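Local coordinates for sulfonate ABC transporter, periplasmic sulfonate-binding protein SsuA (PDB 3UIF) that probably binds sulfonates or related sulfate esters in the periplasm and delivers them to an ABC transporter for uptake, at residues 5-11 with 43-49; 91-95 with 222-226. All blocks are in the same frame, centred on the assembly; numbering follows the deposited sequence.

Contact 1 of 2, residues 5-11 with 43-49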
loop_
_atom_site.group_PDB
_atom_site.type_symbol
_atom_site.label_atom_id
_atom_site.label_comp_id
_atom_site.label_asym_id
_atom_site.label_seq_id
_atom_site.Cartn_x
_atom_site.Cartn_y
_atom_site.Cartn_z
ATOM N N LEU A 5 10.322 9.535 -29.156
ATOM C CA LEU A 5 10.140 9.149 -27.754
ATOM C C LEU A 5 10.149 7.629 -27.497
ATOM O O LEU A 5 9.752 6.840 -28.359
ATOM C CB LEU A 5 8.869 9.801 -27.182
ATOM C CG LEU A 5 8.827 11.337 -27.267
ATOM C CD1 LEU A 5 7.405 11.841 -27.105
ATOM C CD2 LEU A 5 9.763 12.003 -26.261
ATOM N N LYS A 6 10.633 7.238 -26.319
ATOM C CA LYS A 6 10.530 5.860 -25.839
ATOM C C LYS A 6 9.220 5.681 -25.075
ATOM O O LYS A 6 8.978 6.362 -24.076
ATOM C CB LYS A 6 11.704 5.527 -24.916
ATOM C CG LYS A 6 13.026 5.334 -25.634
ATOM C CD LYS A 6 14.173 6.043 -24.919
ATOM C CE LYS A 6 15.525 5.551 -25.429
ATOM N NZ LYS A 6 16.620 6.510 -25.099
ATOM N N VAL A 7 8.374 4.773 -25.538
ATOM C CA VAL A 7 7.122 4.509 -24.837
ATOM C C VAL A 7 7.385 3.601 -23.648
ATOM O O VAL A 7 7.917 2.506 -23.794
ATOM C CB VAL A 7 6.044 3.873 -25.738
ATOM C CG1 VAL A 7 4.914 3.299 -24.883
ATOM C CG2 VAL A 7 5.493 4.898 -26.708
ATOM N N VAL A 8 7.025 4.077 -22.467
ATOM C CA VAL A 8 7.127 3.268 -21.273
ATOM C C VAL A 8 5.726 3.114 -20.701
ATOM O O VAL A 8 5.053 4.097 -20.380
ATOM C CB VAL A 8 8.136 3.865 -20.277
ATOM C CG1 VAL A 8 8.108 3.114 -18.954
ATOM C CG2 VAL A 8 9.540 3.804 -20.878
ATOM N N ARG A 9 5.278 1.869 -20.640
ATOM C CA ARG A 9 3.947 1.554 -20.143
ATOM C C ARG A 9 3.979 1.393 -18.641
ATOM O O ARG A 9 4.758 0.595 -18.108
ATOM C CB ARG A 9 3.405 0.280 -20.795
ATOM C CG ARG A 9 2.391 0.522 -21.905
ATOM C CD ARG A 9 2.765 -0.189 -23.206
ATOM N NE ARG A 9 3.727 -1.287 -23.016
ATOM C CZ ARG A 9 4.336 -1.956 -23.998
ATOM N NH1 ARG A 9 4.095 -1.664 -25.270
ATOM N NH2 ARG A 9 5.194 -2.928 -23.700
ATOM N N ILE A 10 3.131 2.170 -17.971
ATOM C CA ILE A 10 3.041 2.161 -16.507
ATOM C C ILE A 10 1.611 1.927 -16.022
ATOM O O ILE A 10 0.691 2.673 -16.357
ATOM C CB ILE A 10 3.633 3.445 -15.891
ATOM C CG1 ILE A 10 4.996 3.746 -16.523
ATOM C CG2 ILE A 10 3.755 3.284 -14.394
ATOM C CD1 ILE A 10 5.765 4.902 -15.917
ATOM N N ALA A 11 1.438 0.873 -15.233
ATOM C CA ALA A 11 0.127 0.524 -14.688
ATOM C C ALA A 11 -0.120 1.159 -13.325
ATOM O O ALA A 11 0.810 1.372 -12.547
ATOM C CB ALA A 11 -0.021 -0.987 -14.598
ATOM N N GLY A 43 13.392 12.113 -23.146
ATOM C CA GLY A 43 13.091 11.288 -24.324
ATOM C C GLY A 43 12.161 10.114 -24.026
ATOM O O GLY A 43 12.085 9.165 -24.804
ATOM N N ILE A 44 11.456 10.188 -22.899
ATOM C CA ILE A 44 10.568 9.124 -22.456
ATOM C C ILE A 44 9.112 9.573 -22.462
ATOM O O ILE A 44 8.766 10.598 -21.874
ATOM C CB ILE A 44 10.935 8.629 -21.041
ATOM C CG1 ILE A 44 12.323 7.984 -21.050
ATOM C CG2 ILE A 44 9.884 7.650 -20.523
ATOM C CD1 ILE A 44 12.913 7.716 -19.681
ATOM N N LYS A 45 8.274 8.794 -23.140
ATOM C CA LYS A 45 6.836 8.976 -23.089
ATOM C C LYS A 45 6.193 7.914 -22.198
ATOM O O LYS A 45 6.156 6.728 -22.539
ATOM C CB LYS A 45 6.226 8.937 -24.492
ATOM C CG LYS A 45 4.712 9.136 -24.527
ATOM C CD LYS A 45 4.189 8.963 -25.948
ATOM C CE LYS A 45 2.671 9.049 -26.005
ATOM N NZ LYS A 45 2.218 8.957 -27.425
ATOM N N VAL A 46 5.681 8.356 -21.056
ATOM C CA VAL A 46 4.938 7.475 -20.184
ATOM C C VAL A 46 3.549 7.272 -20.758
ATOM O O VAL A 46 2.930 8.213 -21.250
ATOM C CB VAL A 46 4.892 7.979 -18.722
ATOM C CG1 VAL A 46 4.769 9.497 -18.683
ATOM C CG2 VAL A 46 3.761 7.314 -17.928
ATOM N N GLU A 47 3.098 6.024 -20.731
ATOM C CA GLU A 47 1.743 5.681 -21.097
ATOM C C GLU A 47 1.059 4.958 -19.951
ATOM O O GLU A 47 1.570 3.971 -19.427
ATOM C CB GLU A 47 1.741 4.802 -22.332
ATOM C CG GLU A 47 1.687 5.574 -23.628
ATOM C CD GLU A 47 1.502 4.651 -24.810
ATOM O OE1 GLU A 47 0.890 3.570 -24.605
ATOM O OE2 GLU A 47 1.963 5.007 -25.929
ATOM N N TRP A 48 -0.103 5.444 -19.560
ATOM C CA TRP A 48 -0.757 4.894 -18.395
ATOM C C TRP A 48 -1.624 3.744 -18.772
ATOM O O TRP A 48 -2.282 3.772 -19.802
ATOM C CB TRP A 48 -1.553 5.957 -17.682
ATOM C CG TRP A 48 -0.710 7.119 -17.238
ATOM C CD1 TRP A 48 -0.718 8.412 -17.750
ATOM C CD2 TRP A 48 0.310 7.133 -16.173
ATOM N NE1 TRP A 48 0.184 9.205 -17.092
ATOM C CE2 TRP A 48 0.836 8.507 -16.134
ATOM C CE3 TRP A 48 0.813 6.184 -15.274
ATOM C CZ2 TRP A 48 1.818 8.896 -15.226
ATOM C CZ3 TRP A 48 1.803 6.586 -14.363
ATOM C CH2 TRP A 48 2.292 7.914 -14.340
ATOM N N VAL A 49 -1.584 2.698 -17.954
ATOM C CA VAL A 49 -2.488 1.571 -18.093
ATOM C C VAL A 49 -3.306 1.505 -16.796
ATOM O O VAL A 49 -2.957 0.792 -15.866
ATOM C CB VAL A 49 -1.736 0.246 -18.390
ATOM C CG1 VAL A 49 -2.718 -0.885 -18.654
ATOM C CG2 VAL A 49 -0.790 0.410 -19.580
#

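Contact 2 of 2, residues 91-95 with 222-226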
loop_
_atom_site.group_PDB
_atom_site.type_symbol
_atom_site.label_atom_id
_atom_site.label_comp_id
_atom_site.label_asym_id
_atom_site.label_seq_id
_atom_site.Cartn_x
_atom_site.Cartn_y
_atom_site.Cartn_z
ATOM N N LEU A 91 10.747 -4.377 -6.913
ATOM C CA LEU A 91 10.425 -3.078 -6.330
ATOM C C LEU A 91 11.606 -2.118 -6.551
ATOM O O LEU A 91 12.694 -2.331 -5.986
ATOM C CB LEU A 91 10.098 -3.208 -4.838
ATOM C CG LEU A 91 9.716 -1.918 -4.102
ATOM C CD1 LEU A 91 8.407 -1.334 -4.629
ATOM C CD2 LEU A 91 9.603 -2.201 -2.616
ATOM N N VAL A 92 11.388 -1.077 -7.373
ATOM C CA VAL A 92 12.439 -0.086 -7.689
ATOM C C VAL A 92 12.235 1.273 -7.010
ATOM O O VAL A 92 13.132 2.120 -7.041
ATOM C CB VAL A 92 12.649 0.116 -9.202
ATOM C CG1 VAL A 92 13.205 -1.157 -9.848
ATOM C CG2 VAL A 92 11.367 0.598 -9.880
ATOM N N ALA A 93 11.056 1.469 -6.418
ATOM C CA ALA A 93 10.754 2.642 -5.592
ATOM C C ALA A 93 9.572 2.355 -4.650
ATOM O O ALA A 93 8.410 2.329 -5.093
ATOM C CB ALA A 93 10.467 3.867 -6.463
ATOM N N PRO A 94 9.869 2.113 -3.356
ATOM C CA PRO A 94 8.833 1.931 -2.352
ATOM C C PRO A 94 8.082 3.246 -2.180
ATOM O O PRO A 94 8.719 4.303 -2.158
ATOM C CB PRO A 94 9.621 1.592 -1.078
ATOM C CG PRO A 94 10.975 1.174 -1.532
ATOM C CD PRO A 94 11.213 1.979 -2.772
ATOM N N TRP A 95 6.752 3.183 -2.078
ATOM C CA TRP A 95 5.962 4.396 -1.952
ATOM C C TRP A 95 5.717 4.821 -0.513
ATOM O O TRP A 95 5.013 5.797 -0.245
ATOM C CB TRP A 95 4.667 4.286 -2.755
ATOM C CG TRP A 95 3.650 3.261 -2.276
ATOM C CD1 TRP A 95 3.567 2.647 -1.024
ATOM C CD2 TRP A 95 2.503 2.733 -3.029
ATOM N NE1 TRP A 95 2.496 1.799 -0.963
ATOM C CE2 TRP A 95 1.806 1.807 -2.119
ATOM C CE3 TRP A 95 1.992 2.933 -4.317
ATOM C CZ2 TRP A 95 0.660 1.107 -2.507
ATOM C CZ3 TRP A 95 0.833 2.229 -4.690
ATOM C CH2 TRP A 95 0.186 1.338 -3.800
ATOM N N VAL A 222 12.662 6.375 -11.661
ATOM C CA VAL A 222 12.855 6.463 -10.212
ATOM C C VAL A 222 13.253 7.872 -9.740
ATOM O O VAL A 222 12.655 8.412 -8.798
ATOM C CB VAL A 222 13.854 5.414 -9.693
ATOM C CG1 VAL A 222 13.946 5.501 -8.182
ATOM C CG2 VAL A 222 13.428 4.010 -10.126
ATOM N N THR A 223 14.245 8.475 -10.388
ATOM C CA THR A 223 14.614 9.843 -10.056
ATOM C C THR A 223 13.394 10.765 -10.190
ATOM O O THR A 223 13.097 11.532 -9.272
ATOM C CB THR A 223 15.769 10.348 -10.921
ATOM O OG1 THR A 223 16.961 9.627 -10.587
ATOM C CG2 THR A 223 15.994 11.811 -10.693
ATOM N N ALA A 224 12.678 10.668 -11.309
ATOM C CA ALA A 224 11.500 11.511 -11.543
ATOM C C ALA A 224 10.412 11.275 -10.494
ATOM O O ALA A 224 9.836 12.222 -9.977
ATOM C CB ALA A 224 10.955 11.319 -12.950
ATOM N N TYR A 225 10.158 10.011 -10.180
ATOM C CA TYR A 225 9.237 9.633 -9.131
ATOM C C TYR A 225 9.544 10.287 -7.789
ATOM O O TYR A 225 8.680 10.924 -7.190
ATOM C CB TYR A 225 9.260 8.125 -8.944
ATOM C CG TYR A 225 8.304 7.637 -7.877
ATOM C CD1 TYR A 225 6.942 7.541 -8.135
ATOM C CD2 TYR A 225 8.773 7.248 -6.620
ATOM C CE1 TYR A 225 6.066 7.078 -7.173
ATOM C CE2 TYR A 225 7.916 6.785 -5.642
ATOM C CZ TYR A 225 6.556 6.705 -5.919
ATOM O OH TYR A 225 5.679 6.240 -4.955
ATOM N N LEU A 226 10.765 10.099 -7.308
ATOM C CA LEU A 226 11.179 10.689 -6.038
ATOM C C LEU A 226 11.071 12.222 -6.003
ATOM O O LEU A 226 10.778 12.805 -4.952
ATOM C CB LEU A 226 12.584 10.216 -5.650
ATOM C CG LEU A 226 12.662 8.718 -5.365
ATOM C CD1 LEU A 226 14.088 8.297 -5.043
ATOM C CD2 LEU A 226 11.718 8.311 -4.237
HETATM O O HOH W 1 5.675 7.550 -2.596
#

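Contact 1 of 2, residues 5-11 with 43-49
With chi1 at -47°, Ile10 turns CG1 away from its carbonyl carbon and swings its end toward Val46, while CG2 takes the place opposite the backbone N and meets Trp48. CD1 of Ile10 lies 3.7 Å from CG2 of Val46, the two side chains crossing at a slant. CG2 of Ile10 reaches CZ3 of Trp48 at 3.8 Å, and here the side chains run alongside each other. Trp48, with chi1 at -59°, folds its indole back so that CG2 of Val46 sits 3.6 Å above the ring plane, over the ring centre. Val46 CG2 thus touches both the Trp48 face and Ile10 CD1, about a right angle apart around it. Nearer the strand starts, CG2 of Val8 and CG2 of Ile44 touch at 3.9 Å. Helices 35-41 and 215-233 cover this face. On the other face, both methyls of Val7, CG1 and CG2, lie 3.6 Å from Glu47 OE2, and the CG of Arg9 packs beside CG2 of Val49 at 3.9 Å.

The backbones pair in parallel, residue for residue from Lys6–Ile44 to Ala11–Val49. Lys6, Val8 and Ile10 each donate through N and accept through O, six bonds in all; Ile10 N to Glu47 O, at 2.8 Å, is nearly straight at the hydrogen (175°). Gly43, with positive phi in a Schellman motif after helix 35-41, gives its O to Lys6 N, so the pairing begins where the helix ends. Arg9 NE stays 5.8 Å from Glu47 OE1, too far for a salt bridge, though they probably attract weakly. The chemistry implies a parallel strand pair with unlike faces: backbone bonds set the alignment, apolar packing dominates under the helices, with Lys6 at its edge, and Arg9, Lys45 and Glu47 share the other face with Val7, Ala11 and Val49.

Contact 2 of 2, residues 91-95 with 222-226
A classic beta bulge in strand 89-94, where Val92 and Ala93 both face Val204 of the neighbouring strand, packs here against helix 215-233. The helix presents Val222 and Tyr225, one turn apart. Val222 CG2 meets Val92 CG2 at 4.0 Å, the two side chains slanting across each other, and lies close to the carbonyl O of Val92. The methyl of Ala93 points at the helix; it approaches Tyr225 CD2 at 3.8 Å, oblique to the ring, and Val222 CG1 at 4.2 Å.

Tyr225 holds CG opposite its backbone N (chi1 -179°), which sends the phenol along the strand toward Trp95. CB of Trp95 and O of Pro94 come to the ring edge, near its plane. The Tyr225 OH hydrogen-bonds to Ser26 OG and lies 2.7 Å from a water. That water donates to Trp95 O at 3.0 Å, and the same carbonyl binds a glycerol, probably from the crystallisation liquor. The hydroxyl thus has two partners, Ser26 OG and the water, and through the water the helix is linked to Trp95 O just past the strand.

Beyond Trp95 the chain passes to the second sheet, so the contact sits close to where the chain leaves this lobe for the other, consistent with the two-lobed fold of periplasmic binding proteins; the glycerol is consistent with a nearby pocket.

How the contacts relate
From the N terminus, strand 6-17 leads through strand 20-23 and helices 26-32 and 35-41 to strand 44-51, and contact 1 closes this first loop. The chain then adds strand 71-75 and reaches strand 89-94, where contact 2 opens. Its loop takes in the whole second sheet before returning through strand 202-207 to helix 215-233. The two loops are in series and neither nest nor cross. The contact centres are 15 Å apart, with nearest atoms about 8 Å apart, yet both reach the same mixed sheet. Helix 215-233 joins them: Ile217, Ala220 and Ile221 touch contact 1, while residues 222-226 form contact 2.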